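GH62 hydrolase (Scytalidium thermophilum, PDB 4PVA) is an arabinofuranosidase of glycosyl hydrolase family 62 that probably cleaves alpha-L-arabinofuranosyl side groups from arabinoxylan in plant cell walls. Local coordinates at residues S184-H189 with A219-A224; L190-T195 with E208-D213; G249-R254 with S292-E297. All blocks are in the same frame, centred on the assembly; numbering follows the deposited sequence. Where two conformers were deposited one is given.

Interaction 1: residues S184-H189 with A219-A224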
loop_
_atom_site.group_PDB
_atom_site.type_symbol
_atom_site.label_atom_id
_atom_site.label_comp_id
_atom_site.label_asym_id
_atom_site.label_seq_id
_atom_site.Cartn_x
_atom_site.Cartn_y
_atom_site.Cartn_z
ATOM N N SER A 184 2.261 -10.847 -0.329
ATOM C CA SER A 184 3.415 -11.249 -1.138
ATOM C C SER A 184 4.400 -12.033 -0.271
ATOM O O SER A 184 4.322 -11.986 0.954
ATOM C CB SER A 184 4.113 -9.996 -1.700
ATOM O OG SER A 184 3.298 -9.322 -2.663
ATOM N N ASP A 185 5.368 -12.681 -0.923
ATOM C CA ASP A 185 6.391 -13.438 -0.183
ATOM C C ASP A 185 7.812 -13.040 -0.545
ATOM O O ASP A 185 8.759 -13.731 -0.106
ATOM C CB ASP A 185 6.199 -14.942 -0.327
ATOM C CG ASP A 185 6.304 -15.440 -1.745
ATOM O OD1 ASP A 185 6.553 -14.650 -2.674
ATOM O OD2 ASP A 185 6.113 -16.670 -1.918
ATOM N N ASP A 186 8.044 -11.960 -1.284
ATOM C CA ASP A 186 9.373 -11.651 -1.764
ATOM C C ASP A 186 10.018 -12.862 -2.428
ATOM O O ASP A 186 11.257 -13.005 -2.445
ATOM C CB ASP A 186 10.247 -11.120 -0.607
ATOM C CG ASP A 186 9.918 -9.707 -0.207
ATOM O OD1 ASP A 186 9.095 -9.054 -0.876
ATOM O OD2 ASP A 186 10.462 -9.290 0.833
ATOM N N ASN A 187 9.213 -13.711 -3.015
ATOM C CA ASN A 187 9.684 -14.888 -3.719
ATOM C C ASN A 187 8.881 -15.148 -4.968
ATOM O O ASN A 187 8.781 -16.273 -5.403
ATOM C CB ASN A 187 9.700 -16.129 -2.801
ATOM C CG ASN A 187 10.626 -17.211 -3.312
ATOM O OD1 ASN A 187 11.706 -16.909 -3.807
ATOM N ND2 ASN A 187 10.222 -18.441 -3.206
ATOM N N GLY A 188 8.316 -14.111 -5.540
ATOM C CA GLY A 188 7.681 -14.205 -6.842
ATOM C C GLY A 188 6.220 -14.601 -6.848
ATOM O O GLY A 188 5.672 -14.837 -7.904
ATOM N N HIS A 189 5.575 -14.652 -5.692
ATOM C CA HIS A 189 4.146 -15.018 -5.610
ATOM C C HIS A 189 3.306 -13.881 -5.061
ATOM O O HIS A 189 3.743 -13.121 -4.192
ATOM C CB HIS A 189 3.922 -16.249 -4.729
ATOM C CG HIS A 189 4.802 -17.414 -5.082
ATOM N ND1 HIS A 189 5.920 -17.736 -4.350
ATOM C CD2 HIS A 189 4.753 -18.287 -6.114
ATOM C CE1 HIS A 189 6.515 -18.773 -4.916
ATOM N NE2 HIS A 189 5.830 -19.129 -5.975
ATOM N N ALA A 219 10.091 -9.309 -10.816
ATOM C CA ALA A 219 9.016 -8.794 -11.654
ATOM C C ALA A 219 7.676 -8.735 -10.920
ATOM O O ALA A 219 6.744 -8.051 -11.373
ATOM C CB ALA A 219 8.875 -9.661 -12.903
ATOM N N LEU A 220 7.528 -9.443 -9.808
ATOM C CA LEU A 220 6.270 -9.504 -9.077
ATOM C C LEU A 220 6.605 -9.458 -7.601
ATOM O O LEU A 220 6.320 -10.384 -6.832
ATOM C CB LEU A 220 5.479 -10.783 -9.425
ATOM C CG LEU A 220 4.008 -10.741 -9.048
ATOM C CD1 LEU A 220 3.237 -9.885 -10.063
ATOM C CD2 LEU A 220 3.432 -12.136 -8.971
ATOM N N TRP A 221 7.264 -8.381 -7.197
ATOM C CA TRP A 221 8.051 -8.376 -5.969
ATOM C C TRP A 221 7.199 -8.211 -4.736
ATOM O O TRP A 221 7.196 -9.098 -3.871
ATOM C CB TRP A 221 9.137 -7.301 -6.088
ATOM C CG TRP A 221 10.079 -7.198 -4.904
ATOM C CD1 TRP A 221 10.307 -6.067 -4.143
ATOM C CD2 TRP A 221 10.879 -8.222 -4.355
ATOM N NE1 TRP A 221 11.193 -6.351 -3.154
ATOM C CE2 TRP A 221 11.554 -7.659 -3.241
ATOM C CE3 TRP A 221 11.094 -9.540 -4.679
ATOM C CZ2 TRP A 221 12.485 -8.377 -2.461
ATOM C CZ3 TRP A 221 12.027 -10.278 -3.890
ATOM C CH2 TRP A 221 12.698 -9.683 -2.802
ATOM N N GLU A 222 6.483 -7.100 -4.608
ATOM C CA GLU A 222 5.654 -6.904 -3.430
ATOM C C GLU A 222 4.824 -5.646 -3.619
ATOM O O GLU A 222 4.640 -5.145 -4.729
ATOM C CB GLU A 222 6.419 -6.963 -2.113
ATOM C CG GLU A 222 7.414 -5.843 -2.154
ATOM C CD GLU A 222 8.276 -5.672 -0.887
ATOM O OE1 GLU A 222 8.739 -6.572 -0.177
ATOM O OE2 GLU A 222 8.539 -4.515 -0.625
ATOM N N ALA A 223 4.232 -5.193 -2.540
ATOM C CA ALA A 223 3.568 -3.891 -2.454
ATOM C C ALA A 223 2.366 -3.812 -3.381
ATOM O O ALA A 223 2.102 -2.781 -4.021
ATOM C CB ALA A 223 4.563 -2.760 -2.687
ATOM N N ALA A 224 1.573 -4.865 -3.428
ATOM C CA ALA A 224 0.385 -4.857 -4.255
ATOM C C ALA A 224 -0.655 -3.859 -3.742
ATOM O O ALA A 224 -0.840 -3.630 -2.537
ATOM C CB ALA A 224 -0.231 -6.232 -4.306
HETATM O O HOH W 1 1.595 -7.324 -1.750
HETATM O O HOH W 2 3.836 -10.388 -5.089
HETATM O O HOH W 3 6.492 -11.791 -3.895
HETATM O O HOH W 4 8.886 -11.658 -5.395
#
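Ser184 sits over the backbone of Glu222, its OG 3.5 Å from Glu222 CA. The same OG holds two waters: one accepts from Ala224 N, while the other reaches the carbonyl oxygens of Leu220 and His189. Asp185 works within its own turn: OD1 takes Asn187 N in an Asx turn and His189 N from the opposite face, and OD2 offers its syn lone pair to His189 ND1 at 2.7 Å. Asp186 makes the most extensive contact across, through the end of its side chain. Its carboxylate lies flat on the Trp221 indole, planes 5° apart, OD1 3.7 Å above the ring plane. Asp186 CB lies over the six-membered ring in a CH-pi contact; with CG anti to the carbonyl carbon (chi1 -75°) the carboxylate follows, OD1 coming to 2.6 Å from Glu222 OE1. Gly188 O meets Leu220 CD2 at 3.7 Å. Trp221 and Glu222 face Glu243 as a classic beta bulge, where strand 222-229 begins. Thus a turn within one sheet packs directly, through Asp186 and Trp221, on the first strand of the next, while waters carry the hydrogen bonds across, as between adjacent blades of the family 62 five-bladed beta-propeller; the phosphate beside Glu222 is consistent with a pocket.

Interaction 2: residues L190-T195 with E208-D213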
loop_
_atom_site.group_PDB
_atom_site.type_symbol
_atom_site.label_atom_id
_atom_site.label_comp_id
_atom_site.label_asym_id
_atom_site.label_seq_id
_atom_site.Cartn_x
_atom_site.Cartn_y
_atom_site.Cartn_z
ATOM N N LEU A 190 2.085 -13.830 -5.560
ATOM C CA LEU A 190 1.010 -12.980 -5.024
ATOM C C LEU A 190 -0.098 -13.919 -4.579
ATOM O O LEU A 190 -0.588 -14.719 -5.393
ATOM C CB LEU A 190 0.554 -11.965 -6.060
ATOM C CG LEU A 190 -0.565 -11.003 -5.607
ATOM C CD1 LEU A 190 -0.102 -10.074 -4.530
ATOM C CD2 LEU A 190 -1.125 -10.206 -6.752
ATOM N N TYR A 191 -0.483 -13.792 -3.306
ATOM C CA TYR A 191 -1.477 -14.645 -2.679
ATOM C C TYR A 191 -2.758 -13.880 -2.430
ATOM O O TYR A 191 -2.727 -12.684 -2.260
ATOM C CB TYR A 191 -1.007 -15.199 -1.344
ATOM C CG TYR A 191 0.303 -15.965 -1.404
ATOM C CD1 TYR A 191 0.313 -17.311 -1.661
ATOM C CD2 TYR A 191 1.511 -15.363 -1.183
ATOM C CE1 TYR A 191 1.521 -18.034 -1.721
ATOM C CE2 TYR A 191 2.713 -16.066 -1.236
ATOM C CZ TYR A 191 2.701 -17.378 -1.517
ATOM O OH TYR A 191 3.923 -18.113 -1.506
ATOM N N ARG A 192 -3.866 -14.615 -2.348
ATOM C CA ARG A 192 -5.183 -14.038 -2.065
ATOM C C ARG A 192 -6.015 -14.997 -1.258
ATOM O O ARG A 192 -6.209 -16.147 -1.646
ATOM C CB ARG A 192 -5.918 -13.716 -3.354
ATOM C CG ARG A 192 -7.264 -13.000 -3.196
ATOM C CD ARG A 192 -8.100 -13.061 -4.494
ATOM N NE ARG A 192 -8.427 -14.426 -4.828
ATOM C CZ ARG A 192 -9.314 -15.163 -4.198
ATOM N NH1 ARG A 192 -10.111 -14.638 -3.286
ATOM N NH2 ARG A 192 -9.437 -16.438 -4.500
ATOM N N SER A 193 -6.548 -14.496 -0.152
ATOM C CA SER A 193 -7.590 -15.175 0.658
ATOM C C SER A 193 -8.871 -14.373 0.584
ATOM O O SER A 193 -8.876 -13.209 0.185
ATOM C CB SER A 193 -7.182 -15.283 2.120
ATOM O OG SER A 193 -6.063 -16.163 2.291
ATOM N N GLN A 194 -9.973 -14.981 1.041
ATOM C CA GLN A 194 -11.249 -14.281 1.090
ATOM C C GLN A 194 -12.064 -14.704 2.292
ATOM O O GLN A 194 -11.896 -15.789 2.846
ATOM C CB GLN A 194 -12.045 -14.515 -0.192
ATOM C CG GLN A 194 -12.430 -15.967 -0.397
ATOM C CD GLN A 194 -13.115 -16.215 -1.697
ATOM O OE1 GLN A 194 -12.602 -15.896 -2.762
ATOM N NE2 GLN A 194 -14.293 -16.806 -1.622
ATOM N N THR A 195 -13.000 -13.829 2.608
ATOM C CA THR A 195 -14.083 -14.119 3.568
ATOM C C THR A 195 -15.276 -13.283 3.156
ATOM O O THR A 195 -15.209 -12.476 2.256
ATOM C CB THR A 195 -13.642 -13.825 5.010
ATOM O OG1 THR A 195 -14.642 -14.409 5.892
ATOM C CG2 THR A 195 -13.500 -12.364 5.287
ATOM N N GLU A 208 -4.722 -18.626 -2.058
ATOM C CA GLU A 208 -4.410 -19.184 -3.377
ATOM C C GLU A 208 -3.340 -18.299 -4.007
ATOM O O GLU A 208 -3.332 -17.069 -3.789
ATOM C CB GLU A 208 -5.691 -19.210 -4.224
ATOM C CG GLU A 208 -6.714 -20.200 -3.627
ATOM C CD GLU A 208 -8.051 -20.267 -4.347
ATOM O OE1 GLU A 208 -8.329 -19.383 -5.167
ATOM O OE2 GLU A 208 -8.836 -21.216 -4.066
ATOM N N ILE A 209 -2.469 -18.875 -4.816
ATOM C CA ILE A 209 -1.534 -18.100 -5.613
ATOM C C ILE A 209 -2.285 -17.553 -6.812
ATOM O O ILE A 209 -2.795 -18.349 -7.623
ATOM C CB ILE A 209 -0.327 -18.963 -6.058
ATOM C CG1 ILE A 209 0.498 -19.389 -4.839
ATOM C CG2 ILE A 209 0.521 -18.168 -7.037
ATOM C CD1 ILE A 209 1.566 -20.426 -5.113
ATOM N N VAL A 210 -2.391 -16.235 -6.938
ATOM C CA VAL A 210 -3.162 -15.670 -8.035
ATOM C C VAL A 210 -2.284 -15.228 -9.197
ATOM O O VAL A 210 -2.737 -15.251 -10.322
ATOM C CB VAL A 210 -4.089 -14.533 -7.581
ATOM C CG1 VAL A 210 -5.203 -15.047 -6.665
ATOM C CG2 VAL A 210 -3.321 -13.436 -6.955
ATOM N N LEU A 211 -1.048 -14.838 -8.934
ATOM C CA LEU A 211 -0.046 -14.546 -9.956
ATOM C C LEU A 211 1.303 -14.962 -9.448
ATOM O O LEU A 211 1.567 -14.918 -8.254
ATOM C CB LEU A 211 0.018 -13.072 -10.246
ATOM C CG LEU A 211 -1.105 -12.370 -10.945
ATOM C CD1 LEU A 211 -0.775 -10.889 -11.035
ATOM C CD2 LEU A 211 -1.425 -12.951 -12.305
ATOM N N GLN A 212 2.170 -15.396 -10.363
ATOM C CA GLN A 212 3.531 -15.718 -9.996
ATOM C C GLN A 212 4.499 -15.457 -11.138
ATOM O O GLN A 212 4.124 -15.605 -12.320
ATOM C CB GLN A 212 3.647 -17.164 -9.474
ATOM C CG GLN A 212 3.293 -18.218 -10.493
ATOM C CD GLN A 212 3.385 -19.634 -9.942
ATOM O OE1 GLN A 212 3.543 -19.858 -8.739
ATOM N NE2 GLN A 212 3.270 -20.610 -10.825
ATOM N N ASP A 213 5.727 -15.069 -10.813
ATOM C CA ASP A 213 6.798 -15.005 -11.800
ATOM C C ASP A 213 8.039 -15.648 -11.209
ATOM O O ASP A 213 8.922 -14.975 -10.678
ATOM C CB ASP A 213 7.094 -13.576 -12.252
ATOM C CG ASP A 213 7.976 -13.535 -13.489
ATOM O OD1 ASP A 213 8.935 -14.332 -13.565
ATOM O OD2 ASP A 213 7.708 -12.705 -14.383
#
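Leu190 is gripped at both ends of its backbone: its N donates to Leu211 O at 3.0 Å, and its O takes Val210 N at 2.8 Å. Val210 and Leu211 therefore both face one residue, a classic beta bulge. Beyond it the pairing becomes regular antiparallel, with Tyr191 opposite Ile209 in a non-hydrogen-bonded pair and Arg192 exchanging two backbone bonds with Glu208. The axes of the two strands run 137° apart, short of fully antiparallel.

The paired side chains fall on two faces. On one, Tyr191 and Ile209 run parallel, with Tyr191 CE1 3.6 Å from Ile209 CG1. On the other are Leu190, Arg192, Glu208 and Leu211; the bulged Val210 reaches in beside them, CG2 meeting Leu190 CD2 at 3.9 Å and CG1 meeting Arg192 CB at 3.6 Å. With CG anti to the backbone N (chi1 -175°), the chain of Arg192 folds at its third torsion, which carries NH2 to Glu208 OE1 at 3.2 Å. This is a salt bridge whose hydrogen bond is weak and bent (120°); the guanidinium and carboxylate planes stand nearly perpendicular, and Glu208 was also modelled in two conformers.

Farther out, other groups fix the arginine. NH1 meets a lone pair of Gln194 OE1 at 2.8 Å and also bonds to His180, and NH2 forms a second salt bridge with Asp262. Tyr191 OH is held by Asp185, and helix 150-155 covers the Tyr191 and Ile209 face.

The chemistry is thus uneven. Backbone bonds carry the hairpin, apolar groups fill in around the bulge, and the position of the arginine probably owes more to Gln194, His180 and Asp262 than to the looser charge pair with Glu208.

Interaction 3: residues G249-R254 with S292-E297. With PO4 (phosphate ion), chain F.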
loop_
_atom_site.group_PDB
_atom_site.type_symbol
_atom_site.label_atom_id
_atom_site.label_comp_id
_atom_site.label_asym_id
_atom_site.label_seq_id
_atom_site.Cartn_x
_atom_site.Cartn_y
_atom_site.Cartn_z
ATOM N N GLY A 249 18.349 -1.725 -9.961
ATOM C CA GLY A 249 17.590 -1.756 -8.739
ATOM C C GLY A 249 16.491 -0.710 -8.701
ATOM O O GLY A 249 15.960 -0.436 -7.640
ATOM N N HIS A 250 16.133 -0.092 -9.816
ATOM C CA HIS A 250 15.108 0.962 -9.769
ATOM C C HIS A 250 13.718 0.326 -9.595
ATOM O O HIS A 250 13.339 -0.566 -10.307
ATOM C CB HIS A 250 15.123 1.820 -11.011
ATOM C CG HIS A 250 16.425 2.493 -11.236
ATOM N ND1 HIS A 250 16.809 2.992 -12.456
ATOM C CD2 HIS A 250 17.426 2.779 -10.378
ATOM C CE1 HIS A 250 17.998 3.557 -12.341
ATOM N NE2 HIS A 250 18.416 3.384 -11.099
ATOM N N ARG A 251 13.000 0.836 -8.595
ATOM C CA ARG A 251 11.647 0.326 -8.306
ATOM C C ARG A 251 10.621 1.012 -9.185
ATOM O O ARG A 251 10.687 2.245 -9.398
ATOM C CB ARG A 251 11.268 0.604 -6.863
ATOM C CG ARG A 251 12.279 0.152 -5.824
ATOM C CD ARG A 251 12.541 -1.331 -5.873
ATOM N NE ARG A 251 13.433 -1.715 -4.790
ATOM C CZ ARG A 251 13.095 -1.825 -3.509
ATOM N NH1 ARG A 251 11.831 -1.702 -3.119
ATOM N NH2 ARG A 251 14.031 -2.122 -2.620
ATOM N N TYR A 252 9.676 0.245 -9.712
ATOM C CA TYR A 252 8.579 0.795 -10.492
ATOM C C TYR A 252 7.347 -0.043 -10.267
ATOM O O TYR A 252 7.444 -1.161 -9.753
ATOM C CB TYR A 252 8.938 0.848 -11.976
ATOM C CG TYR A 252 9.158 -0.471 -12.660
ATOM C CD1 TYR A 252 10.391 -1.100 -12.595
ATOM C CD2 TYR A 252 8.153 -1.060 -13.425
ATOM C CE1 TYR A 252 10.611 -2.316 -13.246
ATOM C CE2 TYR A 252 8.381 -2.260 -14.078
ATOM C CZ TYR A 252 9.604 -2.851 -13.990
ATOM O OH TYR A 252 9.783 -4.054 -14.673
ATOM N N PHE A 253 6.186 0.457 -10.666
ATOM C CA PHE A 253 4.940 -0.280 -10.561
ATOM C C PHE A 253 4.459 -0.775 -11.908
ATOM O O PHE A 253 4.379 0.001 -12.866
ATOM C CB PHE A 253 3.857 0.571 -9.892
ATOM C CG PHE A 253 3.987 0.554 -8.397
ATOM C CD1 PHE A 253 4.832 1.439 -7.724
ATOM C CD2 PHE A 253 3.342 -0.415 -7.670
ATOM C CE1 PHE A 253 4.993 1.325 -6.342
ATOM C CE2 PHE A 253 3.507 -0.509 -6.288
ATOM C CZ PHE A 253 4.357 0.342 -5.631
ATOM N N ARG A 254 4.152 -2.064 -11.950
ATOM C CA ARG A 254 3.431 -2.712 -13.037
ATOM C C ARG A 254 1.951 -2.657 -12.722
ATOM O O ARG A 254 1.543 -2.555 -11.568
ATOM C CB ARG A 254 3.889 -4.160 -13.146
ATOM C CG ARG A 254 5.360 -4.343 -13.501
ATOM C CD ARG A 254 5.764 -5.808 -13.562
ATOM N NE ARG A 254 5.187 -6.505 -14.679
ATOM C CZ ARG A 254 4.992 -7.808 -14.728
ATOM N NH1 ARG A 254 5.285 -8.583 -13.712
ATOM N NH2 ARG A 254 4.438 -8.349 -15.792
ATOM N N SER A 292 13.633 5.624 -8.005
ATOM C CA SER A 292 12.683 4.607 -7.596
ATOM C C SER A 292 11.374 5.237 -7.205
ATOM O O SER A 292 11.338 6.213 -6.469
ATOM C CB SER A 292 13.251 3.825 -6.422
ATOM O OG SER A 292 14.182 2.862 -6.910
ATOM N N ILE A 293 10.287 4.624 -7.665
ATOM C CA ILE A 293 8.920 4.945 -7.256
ATOM C C ILE A 293 8.437 3.682 -6.532
ATOM O O ILE A 293 8.094 2.688 -7.191
ATOM C CB ILE A 293 8.016 5.268 -8.447
ATOM C CG1 ILE A 293 8.655 6.351 -9.356
ATOM C CG2 ILE A 293 6.639 5.659 -7.945
ATOM C CD1 ILE A 293 8.821 7.730 -8.729
ATOM N N SER A 294 8.445 3.696 -5.200
ATOM C CA SER A 294 8.312 2.467 -4.415
ATOM C C SER A 294 7.179 2.506 -3.398
ATOM O O SER A 294 6.889 3.548 -2.827
ATOM C CB SER A 294 9.649 2.180 -3.746
ATOM O OG SER A 294 9.629 1.060 -2.889
ATOM N N HIS A 295 6.569 1.347 -3.173
ATOM C CA HIS A 295 5.672 1.073 -2.068
ATOM C C HIS A 295 4.692 2.182 -1.807
ATOM O O HIS A 295 4.462 2.575 -0.666
ATOM C CB HIS A 295 6.451 0.723 -0.783
ATOM C CG HIS A 295 5.753 -0.283 0.083
ATOM N ND1 HIS A 295 6.428 -1.109 0.959
ATOM C CD2 HIS A 295 4.449 -0.598 0.205
ATOM C CE1 HIS A 295 5.554 -1.894 1.574
ATOM N NE2 HIS A 295 4.351 -1.612 1.121
ATOM N N GLY A 296 3.997 2.619 -2.832
ATOM C CA GLY A 296 3.113 3.767 -2.745
ATOM C C GLY A 296 1.645 3.388 -2.658
ATOM O O GLY A 296 1.244 2.223 -2.832
ATOM N N GLU A 297 0.816 4.392 -2.405
ATOM C CA GLU A 297 -0.618 4.236 -2.375
ATOM C C GLU A 297 -1.277 5.473 -2.909
ATOM O O GLU A 297 -0.829 6.624 -2.672
ATOM C CB GLU A 297 -1.140 4.007 -0.944
ATOM C CG GLU A 297 -1.389 2.551 -0.590
ATOM C CD GLU A 297 -2.235 2.394 0.672
ATOM O OE1 GLU A 297 -3.250 3.129 0.786
ATOM O OE2 GLU A 297 -1.935 1.516 1.501
HETATM P P PO4 F . 10.183 -2.064 0.997
HETATM O O1 PO4 F . 10.364 -1.742 -0.505
HETATM O O2 PO4 F . 9.804 -3.556 1.124
HETATM O O3 PO4 F . 11.536 -1.886 1.646
HETATM O O4 PO4 F . 9.155 -1.198 1.553
HETATM O O HOH W 5 15.859 1.677 -5.074
#
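Arg251 and Ser292 are joined by an almost straight bond, Arg251 N donating to Ser292 OG at 2.9 Å. The same hydroxyl meets a water that also donates weakly to Gly249 O. One residue on, Ile293 N donates a hydrogen bond to Arg251 O at 3.0 Å, from 43° above the carbonyl plane, so both backbone polar atoms of Arg251 are satisfied by this one partner segment.

The arginine side chain turns at chi2 (-60°) and passes alongside Ser294, whose CB is 3.8 Å from Arg251 CB. At its end NH1 meets phosphate O1 in the guanidinium plane at 3.0 Å, and Glu243 shares NH1 through a salt bridge; NH2 bonds to Tyr330. Ser294 OG is taken up by Glu243 and Gln320. Glu243 also accepts from His295 N, which ties the backbone to the same carboxylate. From the other segment His295 ND1 reaches phosphate O4 at 2.8 Å, in the ring plane and nearly straight (174°). The ion, probably from the crystallisation liquor, is also held by Tyr330, Lys46 and Gln320, so it probably marks a pocket suited to polar groups, consistent with a sugar-binding site.

Phe253 turns its edge to the backbone of Ser294 and His295, with CZ 3.5 Å from His295 N; Phe317 meets this ring edge-to-face. The chain turns a corner at His295. Strand 251-258 lies beside strand 238-245 in one sheet, whereas strand 296-298 is an outermost strand of another, next to strand 316-321, and the contact bridges these two sheets.

In the fold
From the N terminus, the first segment reached is 184-189, the turn between strands 178-184 and 189-196. The chain then runs through the hairpin 189-196 and 208-212, closed by interaction 2, before 219-224 completes interaction 1; interaction 2 is therefore nested inside the loop of interaction 1. The two touch directly, Gly188 O lying 2.9 Å from Asp213 N. Interaction 3 follows in series, closing the long excursion from 249-254 to 292-297. It meets interaction 1 where Ala223 packs on His295, and stays clear of interaction 2. Together they link three successive sheets: interaction 2 within one, interaction 1 to the next, interaction 3 onward to the sheet holding 296-298.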